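Local coordinates for putative fructosamine-3-kinase (Thermobifida fusca YX, PDB 3F7W), which probably acts as a kinase of the fructosamine kinase family, whose members phosphorylate the sugar part of glycated amines, though its own substrate is unproven, at residues Phe144-Arg149 / Asp176-Leu181; Tyr153-Ala158 / Gly166-Val171; Arg160-Pro165 / Val265-Phe270. One frame throughout, in Å; residues are numbered along the deposited sequence.

Contact 1 of 3, residues Phe144-Arg149 / Asp176-Leu181; sequences FYAEQR and DALDHL
Leu-178 sets its CD2 methyl at the edge of the Tyr-145 ring, close to the ring plane, with CD2 of Leu-178 4.5 Å from CD2 of Tyr-145. The same ring is stacked with Trp-141, one turn earlier, and the phenol oxygen is held by the backbone of helix 251-270, at Leu-257 O and His-261 N, so the far end of the ring is anchored. The other flat group here is the Arg-149 guanidinium, which has Phe-144 CZ on one face, 3.4 Å above the plane and over its centre.

This is helix packing in the helical C-terminal lobe of a protein-kinase-like fold: helix 141-159 meets the short helix 178-181, which follows helix 165-176. The touching surface is small, 99 Å2, and wholly apolar. Leu-178 does all the work for its side. With CG anti to the backbone N (chi1 -168°), its isobutyl group extends to helix 141-159, and CD2 fits between the Tyr-145 ring edge and the Ala-146 methyl, 4.1 Å from Ala-146 CB. Pro-142 and Leu-257 also touch Leu-178, while Leu-175 covers Ala-146.

Behind the contact, the wider pi-type turn at 145-149 carries Arg-149. Its NH1 reaches back to the carbonyl of the preceding residue, Gln-148 O, at 3.0 Å; the oxygen lies in the guanidinium plane, but the nitrogen stands well above the carbonyl plane, 68° out of it.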
loop_
_atom_site.group_PDB
_atom_site.type_symbol
_atom_site.label_atom_id
_atom_site.label_comp_id
_atom_site.label_asym_id
_atom_site.label_seq_id
_atom_site.Cartn_x
_atom_site.Cartn_y
_atom_site.Cartn_z
ATOM N N PHE A 144 2.793 -13.223 11.998
ATOM C CA PHE A 144 2.070 -12.083 11.494
ATOM C C PHE A 144 1.572 -12.313 10.055
ATOM O O PHE A 144 0.403 -12.082 9.738
ATOM C CB PHE A 144 2.990 -10.858 11.567
ATOM C CG PHE A 144 2.479 -9.670 10.839
ATOM C CD1 PHE A 144 1.423 -8.930 11.345
ATOM C CD2 PHE A 144 3.067 -9.276 9.640
ATOM C CE1 PHE A 144 0.949 -7.830 10.656
ATOM C CE2 PHE A 144 2.599 -8.162 8.961
ATOM C CZ PHE A 144 1.543 -7.449 9.472
ATOM N N TYR A 145 2.461 -12.781 9.180
ATOM C CA TYR A 145 2.114 -12.917 7.776
ATOM C C TYR A 145 1.044 -13.998 7.586
ATOM O O TYR A 145 0.011 -13.753 6.973
ATOM C CB TYR A 145 3.357 -13.258 6.976
ATOM C CG TYR A 145 3.197 -13.130 5.480
ATOM C CD1 TYR A 145 2.862 -11.915 4.904
ATOM C CD2 TYR A 145 3.425 -14.213 4.634
ATOM C CE1 TYR A 145 2.751 -11.778 3.508
ATOM C CE2 TYR A 145 3.322 -14.085 3.250
ATOM C CZ TYR A 145 2.974 -12.863 2.690
ATOM O OH TYR A 145 2.853 -12.717 1.323
ATOM N N ALA A 146 1.282 -15.176 8.164
ATOM C CA ALA A 146 0.338 -16.292 8.059
ATOM C C ALA A 146 -1.042 -15.899 8.591
ATOM O O ALA A 146 -2.040 -16.001 7.877
ATOM C CB ALA A 146 0.871 -17.535 8.766
ATOM N N GLU A 147 -1.091 -15.392 9.814
ATOM C CA GLU A 147 -2.350 -15.237 10.544
ATOM C C GLU A 147 -3.105 -13.950 10.186
ATOM O O GLU A 147 -4.345 -13.923 10.217
ATOM C CB GLU A 147 -2.091 -15.252 12.042
ATOM C CG GLU A 147 -1.445 -16.543 12.542
ATOM C CD GLU A 147 -0.921 -16.436 13.954
ATOM O OE1 GLU A 147 -1.469 -15.652 14.729
ATOM O OE2 GLU A 147 0.018 -17.169 14.318
ATOM N N GLN A 148 -2.353 -12.909 9.849
ATOM C CA GLN A 148 -2.919 -11.573 9.566
ATOM C C GLN A 148 -2.832 -11.093 8.110
ATOM O O GLN A 148 -3.537 -10.142 7.739
ATOM C CB GLN A 148 -2.282 -10.538 10.514
ATOM C CG GLN A 148 -2.654 -10.874 11.962
ATOM C CD GLN A 148 -1.998 -10.009 13.029
ATOM O OE1 GLN A 148 -1.730 -10.521 14.107
ATOM N NE2 GLN A 148 -1.773 -8.694 12.756
ATOM N N ARG A 149 -1.982 -11.719 7.291
ATOM C CA ARG A 149 -1.838 -11.320 5.893
ATOM C C ARG A 149 -2.254 -12.382 4.864
ATOM O O ARG A 149 -2.562 -12.034 3.714
ATOM C CB ARG A 149 -0.419 -10.800 5.617
ATOM C CG ARG A 149 -0.065 -9.466 6.373
ATOM C CD ARG A 149 -0.868 -8.294 5.833
ATOM N NE ARG A 149 -0.676 -7.054 6.559
ATOM C CZ ARG A 149 -1.328 -6.713 7.674
ATOM N NH1 ARG A 149 -2.204 -7.539 8.235
ATOM N NH2 ARG A 149 -1.098 -5.536 8.237
ATOM N N ASP A 176 2.907 -23.900 6.130
ATOM C CA ASP A 176 3.524 -24.951 6.938
ATOM C C ASP A 176 5.044 -24.953 6.793
ATOM O O ASP A 176 5.738 -25.437 7.693
ATOM C CB ASP A 176 2.960 -26.324 6.564
ATOM C CG ASP A 176 1.518 -26.521 7.023
ATOM O OD1 ASP A 176 0.987 -25.691 7.806
ATOM O OD2 ASP A 176 0.909 -27.527 6.596
ATOM N N ALA A 177 5.543 -24.428 5.664
ATOM C CA ALA A 177 6.979 -24.372 5.357
ATOM C C ALA A 177 7.572 -22.995 5.646
ATOM O O ALA A 177 8.756 -22.741 5.402
ATOM C CB ALA A 177 7.208 -24.768 3.895
ATOM N N LEU A 178 6.746 -22.112 6.199
ATOM C CA LEU A 178 7.080 -20.701 6.279
ATOM C C LEU A 178 8.306 -20.424 7.136
ATOM O O LEU A 178 9.080 -19.527 6.822
ATOM C CB LEU A 178 5.872 -19.881 6.764
ATOM C CG LEU A 178 5.928 -18.364 6.663
ATOM C CD1 LEU A 178 6.295 -17.922 5.249
ATOM C CD2 LEU A 178 4.579 -17.740 7.121
ATOM N N ASP A 179 8.515 -21.170 8.218
ATOM C CA ASP A 179 9.664 -20.866 9.094
ATOM C C ASP A 179 11.007 -21.351 8.502
ATOM O O ASP A 179 12.062 -21.115 9.086
ATOM C CB ASP A 179 9.432 -21.339 10.550
ATOM C CG ASP A 179 8.873 -20.221 11.457
ATOM O OD1 ASP A 179 9.658 -19.348 11.920
ATOM O OD2 ASP A 179 7.644 -20.215 11.708
ATOM N N HIS A 180 10.968 -22.010 7.344
ATOM C CA HIS A 180 12.163 -22.123 6.492
ATOM C C HIS A 180 12.134 -21.064 5.397
ATOM O O HIS A 180 13.107 -20.342 5.190
ATOM C CB HIS A 180 12.280 -23.486 5.817
ATOM C CG HIS A 180 13.259 -23.507 4.677
ATOM N ND1 HIS A 180 14.614 -23.310 4.853
ATOM C CD2 HIS A 180 13.075 -23.680 3.346
ATOM C CE1 HIS A 180 15.221 -23.370 3.681
ATOM N NE2 HIS A 180 14.310 -23.589 2.748
ATOM N N LEU A 181 10.992 -20.946 4.729
ATOM C CA LEU A 181 10.879 -20.076 3.540
ATOM C C LEU A 181 11.119 -18.592 3.847
ATOM O O LEU A 181 11.582 -17.849 2.989
ATOM C CB LEU A 181 9.507 -20.258 2.869
ATOM C CG LEU A 181 9.251 -21.667 2.315
ATOM C CD1 LEU A 181 7.828 -21.776 1.817
ATOM C CD2 LEU A 181 10.227 -22.041 1.198
#

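Contact 2 of 3, residues Tyr153-Ala158 / Gly166-Val171; sequences YLRRAA and GDVRLV
Val-168 is the bump at the middle of this contact, and Leu-154 and Ala-158, with Arg-155 at the rim, form the hollow that takes it. Its two methyls divide the space between them: CG2 of Val-168 presses on CB of Ala-158 at 3.7 Å, while CG1 of Val-168 lies 4.1 Å from CD2 of Leu-154. The small methyl of Ala-158, one turn on from Leu-154, lets the valine sit close at that end.

Arg-155 borders the hollow at the solvent side, less certainly, since it has two conformers and what follows holds for one of them. Its first bond leads away from helix 165-176, but the chain bends at chi2 (-68°) and swings the guanidinium back across Val-168, the two side chains crossing at about a right angle. In this conformer Val-168 CG1 lies at the edge of the guanidinium, in its plane and 3.4 Å from NH1 of Arg-155. The charge is answered by Glu-172, which forms a salt bridge with NH2, so an apolar methyl and an acidic partner on the same helix both meet this one arginine.

Further along, Leu-154 and Val-171 reach toward each other tip to tip. The leucine's CG is anti to its backbone N (chi1 -177°), and its forked end straddles the valine: CD2 of Leu-154 is 3.8 Å from CG1 of Val-171, and CD1 of Leu-154 is 3.9 Å from CB of Val-171.

The two segments form an antiparallel helical hairpin, their axes 10.5 Å apart and their directions 172° from each other. Leu-264 of helix 251-270 and Leu-163 of the connecting loop also touch Leu-154. Beyond the hairpin, Tyr-153 packs on strand 131-133, while Asp-167 and Leu-170 meet helix 275-286.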
loop_
_atom_site.group_PDB
_atom_site.type_symbol
_atom_site.label_atom_id
_atom_site.label_comp_id
_atom_site.label_asym_id
_atom_site.label_seq_id
_atom_site.Cartn_x
_atom_site.Cartn_y
_atom_site.Cartn_z
ATOM N N TYR A 153 -7.639 -13.795 4.013
ATOM C CA TYR A 153 -8.023 -13.606 2.604
ATOM C C TYR A 153 -8.171 -14.958 1.903
ATOM O O TYR A 153 -8.998 -15.110 1.021
ATOM C CB TYR A 153 -6.990 -12.717 1.877
ATOM C CG TYR A 153 -6.799 -11.441 2.663
ATOM C CD1 TYR A 153 -7.820 -10.492 2.706
ATOM C CD2 TYR A 153 -5.678 -11.232 3.450
ATOM C CE1 TYR A 153 -7.703 -9.338 3.477
ATOM C CE2 TYR A 153 -5.540 -10.064 4.232
ATOM C CZ TYR A 153 -6.579 -9.138 4.243
ATOM O OH TYR A 153 -6.522 -8.009 5.013
ATOM N N LEU A 154 -7.351 -15.923 2.296
ATOM C CA LEU A 154 -7.500 -17.302 1.805
ATOM C C LEU A 154 -8.886 -17.876 2.145
ATOM O O LEU A 154 -9.580 -18.423 1.272
ATOM C CB LEU A 154 -6.392 -18.192 2.369
ATOM C CG LEU A 154 -6.347 -19.656 1.892
ATOM C CD1 LEU A 154 -6.012 -19.682 0.381
ATOM C CD2 LEU A 154 -5.286 -20.429 2.702
ATOM N N ARG A 155 -9.291 -17.735 3.407
ATOM C CA ARG A 155 -10.595 -18.220 3.848
ATOM C C ARG A 155 -11.726 -17.477 3.154
ATOM O O ARG A 155 -12.711 -18.083 2.744
ATOM C CB ARG A 155 -10.757 -18.100 5.370
ATOM C CG ARG A 155 -9.694 -18.836 6.193
ATOM C CD ARG A 155 -9.795 -20.346 6.079
ATOM N NE ARG A 155 -8.676 -20.995 6.769
ATOM C CZ ARG A 155 -7.850 -21.893 6.239
ATOM N NH1 ARG A 155 -7.996 -22.316 4.994
ATOM N NH2 ARG A 155 -6.875 -22.397 6.989
ATOM N N ARG A 156 -11.577 -16.166 3.004
ATOM C CA ARG A 156 -12.604 -15.369 2.347
ATOM C C ARG A 156 -12.787 -15.795 0.881
ATOM O O ARG A 156 -13.911 -15.978 0.429
ATOM C CB ARG A 156 -12.258 -13.883 2.421
ATOM C CG ARG A 156 -13.359 -13.018 1.911
ATOM C CD ARG A 156 -12.973 -11.563 1.928
ATOM N NE ARG A 156 -14.041 -10.801 1.311
ATOM C CZ ARG A 156 -15.142 -10.398 1.942
ATOM N NH1 ARG A 156 -15.331 -10.676 3.224
ATOM N NH2 ARG A 156 -16.065 -9.714 1.276
ATOM N N ALA A 157 -11.684 -15.950 0.154
ATOM C CA ALA A 157 -11.729 -16.341 -1.251
ATOM C C ALA A 157 -12.309 -17.765 -1.402
ATOM O O ALA A 157 -13.104 -18.045 -2.310
ATOM C CB ALA A 157 -10.331 -16.220 -1.903
ATOM N N ALA A 158 -11.937 -18.654 -0.490
ATOM C CA ALA A 158 -12.463 -20.021 -0.501
ATOM C C ALA A 158 -13.983 -19.997 -0.264
ATOM O O ALA A 158 -14.741 -20.665 -0.967
ATOM C CB ALA A 158 -11.746 -20.875 0.543
ATOM N N GLY A 166 -8.188 -27.606 -3.127
ATOM C CA GLY A 166 -6.807 -27.880 -3.555
ATOM C C GLY A 166 -5.936 -26.632 -3.577
ATOM O O GLY A 166 -4.781 -26.674 -3.168
ATOM N N ASP A 167 -6.498 -25.524 -4.050
ATOM C CA ASP A 167 -5.835 -24.206 -3.965
ATOM C C ASP A 167 -5.513 -23.845 -2.521
ATOM O O ASP A 167 -4.402 -23.462 -2.203
ATOM C CB ASP A 167 -6.735 -23.100 -4.515
ATOM C CG ASP A 167 -7.026 -23.231 -5.994
ATOM O OD1 ASP A 167 -6.294 -23.938 -6.734
ATOM O OD2 ASP A 167 -8.024 -22.609 -6.413
ATOM N N VAL A 168 -6.497 -24.008 -1.643
ATOM C CA VAL A 168 -6.317 -23.735 -0.214
ATOM C C VAL A 168 -5.231 -24.613 0.395
ATOM O O VAL A 168 -4.372 -24.127 1.113
ATOM C CB VAL A 168 -7.637 -23.933 0.562
ATOM C CG1 VAL A 168 -7.390 -23.908 2.088
ATOM C CG2 VAL A 168 -8.658 -22.859 0.138
ATOM N N ARG A 169 -5.267 -25.909 0.097
ATOM C CA ARG A 169 -4.221 -26.810 0.569
ATOM C C ARG A 169 -2.830 -26.415 0.071
ATOM O O ARG A 169 -1.858 -26.496 0.833
ATOM C CB ARG A 169 -4.552 -28.244 0.210
ATOM C CG ARG A 169 -5.484 -28.895 1.235
ATOM C CD ARG A 169 -5.608 -30.421 1.048
ATOM N NE ARG A 169 -6.155 -30.784 -0.262
ATOM C CZ ARG A 169 -7.453 -30.824 -0.578
ATOM N NH1 ARG A 169 -8.397 -30.524 0.318
ATOM N NH2 ARG A 169 -7.807 -31.166 -1.812
ATOM N N LEU A 170 -2.744 -25.968 -1.186
ATOM C CA LEU A 170 -1.479 -25.488 -1.755
ATOM C C LEU A 170 -0.939 -24.294 -0.972
ATOM O O LEU A 170 0.247 -24.251 -0.617
ATOM C CB LEU A 170 -1.643 -25.122 -3.242
ATOM C CG LEU A 170 -0.503 -24.310 -3.870
ATOM C CD1 LEU A 170 0.860 -25.035 -3.720
ATOM C CD2 LEU A 170 -0.804 -23.959 -5.332
ATOM N N VAL A 171 -1.794 -23.317 -0.677
ATOM C CA VAL A 171 -1.331 -22.160 0.094
ATOM C C VAL A 171 -0.969 -22.592 1.522
ATOM O O VAL A 171 -0.021 -22.077 2.116
ATOM C CB VAL A 171 -2.349 -20.983 0.085
ATOM C CG1 VAL A 171 -1.880 -19.840 1.032
ATOM C CG2 VAL A 171 -2.529 -20.473 -1.335
#

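Contact 3 of 3, residues Arg160-Pro165 / Val265-Phe270; sequences RGALTP and VHVCLF
Val-267 directs its CG1 methyl at the loop 160-165, where Ala-162 and Leu-163 receive it. CG1 is anti to the backbone N of its own residue (chi1 172°), which brings it within 3.6 Å of CB of Ala-162, the tightest of the apolar touches. Leu-163 comes in at a slant: its CB leaves the backbone to one side, and CG lies anti to the carbonyl carbon (chi1 -65°). The second torsion sends CD1 straight on, and the other methyl, CD2, turned aside from the extended line, is the one that comes to 4.2 Å from CG1 of Val-267. The same leucine also rests on Leu-154 and Ala-157 of helix 141-159 and on Leu-278 of helix 275-286, so it is a buried plug between three helices.

The loop is the turn of a helical hairpin in the C-terminal lobe of this kinase-like fold. Gly-161, with positive phi, ends helix 141-159 in a Schellman motif, and Thr-164 stands at the N-cap of helix 165-176, its hydroxyl capping a backbone N. The short link between these two caps is what is laid against the last turns of helix 251-270.

On the outer side Arg-160 spans the gap with a chain that is bent at chi3 (67°), turning the guanidinium in over the C-terminal turn of that helix. NH2 of Arg-160 is 3.1 Å from Cys-268 O, which lies oblique to the guanidinium plane. A water sits in that plane, at its edge: it accepts from NE of Arg-160 at 2.9 Å and donates to Val-267 O at 2.8 Å, bridging the arginine to a helix carbonyl.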
loop_
_atom_site.group_PDB
_atom_site.type_symbol
_atom_site.label_atom_id
_atom_site.label_comp_id
_atom_site.label_asym_id
_atom_site.label_seq_id
_atom_site.Cartn_x
_atom_site.Cartn_y
_atom_site.Cartn_z
ATOM N N ARG A 160 -16.080 -17.623 -0.941
ATOM C CA ARG A 160 -16.734 -17.046 -2.116
ATOM C C ARG A 160 -16.617 -17.963 -3.324
ATOM O O ARG A 160 -17.180 -17.680 -4.382
ATOM C CB ARG A 160 -16.098 -15.690 -2.431
ATOM C CG ARG A 160 -16.311 -14.631 -1.349
ATOM C CD ARG A 160 -15.225 -13.569 -1.374
ATOM N NE ARG A 160 -15.258 -12.737 -2.577
ATOM C CZ ARG A 160 -16.097 -11.720 -2.761
ATOM N NH1 ARG A 160 -16.982 -11.393 -1.822
ATOM N NH2 ARG A 160 -16.054 -11.027 -3.891
ATOM N N GLY A 161 -15.866 -19.053 -3.186
ATOM C CA GLY A 161 -15.746 -20.048 -4.236
ATOM C C GLY A 161 -14.801 -19.650 -5.347
ATOM O O GLY A 161 -14.829 -20.273 -6.416
ATOM N N ALA A 162 -13.935 -18.665 -5.090
ATOM C CA ALA A 162 -12.918 -18.236 -6.043
ATOM C C ALA A 162 -11.709 -19.159 -6.017
ATOM O O ALA A 162 -10.957 -19.232 -6.992
ATOM C CB ALA A 162 -12.482 -16.800 -5.758
ATOM N N LEU A 163 -11.528 -19.863 -4.904
ATOM C CA LEU A 163 -10.424 -20.801 -4.746
ATOM C C LEU A 163 -10.990 -22.167 -4.359
ATOM O O LEU A 163 -11.963 -22.249 -3.605
ATOM C CB LEU A 163 -9.440 -20.319 -3.682
ATOM C CG LEU A 163 -8.651 -19.031 -3.939
ATOM C CD1 LEU A 163 -7.738 -18.718 -2.768
ATOM C CD2 LEU A 163 -7.860 -19.115 -5.258
ATOM N N THR A 164 -10.366 -23.227 -4.875
ATOM C CA THR A 164 -10.803 -24.612 -4.617
ATOM C C THR A 164 -10.152 -25.142 -3.341
ATOM O O THR A 164 -9.162 -24.576 -2.865
ATOM C CB THR A 164 -10.367 -25.557 -5.750
ATOM O OG1 THR A 164 -8.934 -25.573 -5.821
ATOM C CG2 THR A 164 -10.944 -25.114 -7.097
ATOM N N PRO A 165 -10.672 -26.251 -2.796
ATOM C CA PRO A 165 -9.989 -26.854 -1.641
ATOM C C PRO A 165 -8.504 -27.221 -1.896
ATOM O O PRO A 165 -7.673 -27.113 -0.992
ATOM C CB PRO A 165 -10.836 -28.090 -1.344
ATOM C CG PRO A 165 -12.191 -27.772 -1.934
ATOM C CD PRO A 165 -11.897 -26.988 -3.161
ATOM N N VAL A 265 -5.613 -10.913 -1.803
ATOM C CA VAL A 265 -6.488 -9.744 -1.765
ATOM C C VAL A 265 -7.128 -9.515 -3.132
ATOM O O VAL A 265 -8.317 -9.240 -3.210
ATOM C CB VAL A 265 -5.732 -8.489 -1.269
ATOM C CG1 VAL A 265 -6.614 -7.215 -1.407
ATOM C CG2 VAL A 265 -5.324 -8.700 0.182
ATOM N N HIS A 266 -6.359 -9.667 -4.207
ATOM C CA HIS A 266 -6.896 -9.425 -5.558
ATOM C C HIS A 266 -7.985 -10.447 -5.910
ATOM O O HIS A 266 -9.031 -10.100 -6.482
ATOM C CB HIS A 266 -5.781 -9.392 -6.596
ATOM C CG HIS A 266 -4.733 -8.373 -6.293
ATOM N ND1 HIS A 266 -5.020 -7.185 -5.643
ATOM C CD2 HIS A 266 -3.397 -8.365 -6.520
ATOM C CE1 HIS A 266 -3.901 -6.507 -5.460
ATOM N NE2 HIS A 266 -2.906 -7.187 -6.004
ATOM N N VAL A 267 -7.746 -11.700 -5.541
ATOM C CA VAL A 267 -8.721 -12.752 -5.794
ATOM C C VAL A 267 -9.983 -12.429 -4.991
ATOM O O VAL A 267 -11.099 -12.534 -5.505
ATOM C CB VAL A 267 -8.171 -14.150 -5.479
ATOM C CG1 VAL A 267 -9.310 -15.214 -5.576
ATOM C CG2 VAL A 267 -7.089 -14.508 -6.490
ATOM N N CYS A 268 -9.808 -11.950 -3.761
ATOM C CA CYS A 268 -10.974 -11.524 -2.960
ATOM C C CYS A 268 -11.774 -10.403 -3.584
ATOM O O CYS A 268 -12.987 -10.487 -3.653
ATOM C CB CYS A 268 -10.561 -11.114 -1.555
ATOM S SG CYS A 268 -10.142 -12.529 -0.510
ATOM N N LEU A 269 -11.079 -9.358 -4.022
ATOM C CA LEU A 269 -11.695 -8.136 -4.512
ATOM C C LEU A 269 -12.161 -8.211 -5.949
ATOM O O LEU A 269 -13.183 -7.606 -6.284
ATOM C CB LEU A 269 -10.733 -6.955 -4.362
ATOM C CG LEU A 269 -10.475 -6.434 -2.963
ATOM C CD1 LEU A 269 -9.434 -5.305 -3.056
ATOM C CD2 LEU A 269 -11.777 -5.984 -2.296
ATOM N N PHE A 270 -11.442 -8.951 -6.793
ATOM C CA PHE A 270 -11.634 -8.871 -8.249
ATOM C C PHE A 270 -11.947 -10.200 -8.905
ATOM O O PHE A 270 -12.302 -10.230 -10.083
ATOM C CB PHE A 270 -10.416 -8.187 -8.903
ATOM C CG PHE A 270 -10.132 -6.821 -8.324
ATOM C CD1 PHE A 270 -11.051 -5.807 -8.493
ATOM C CD2 PHE A 270 -8.996 -6.571 -7.548
ATOM C CE1 PHE A 270 -10.855 -4.572 -7.938
ATOM C CE2 PHE A 270 -8.795 -5.338 -6.986
ATOM C CZ PHE A 270 -9.749 -4.312 -7.196
HETATM O O HOH W 1 -13.603 -13.531 -4.837
#

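From the N terminus, the chain passes through the five-stranded antiparallel sheet before reaching helix 141-159, which supplies the first segments of contacts 1 and 2. Contact 2 closes the shortest loop, the turn into helix 165-176; contact 1 closes the wider one, out to helix 178-181, with contact 2 nested inside it. Contact 3 starts in that turn and waits about a hundred residues for helix 251-270, so it crosses both others. Contacts 2 and 3 are neighbours, their centres 8 Å apart, joined by a probable hydrogen bond from Ala-162 N to Ala-157 O (3.0 Å). Contact 2 holds the two arms of the hairpin together, and contact 3 ties its turn to helix 251-270.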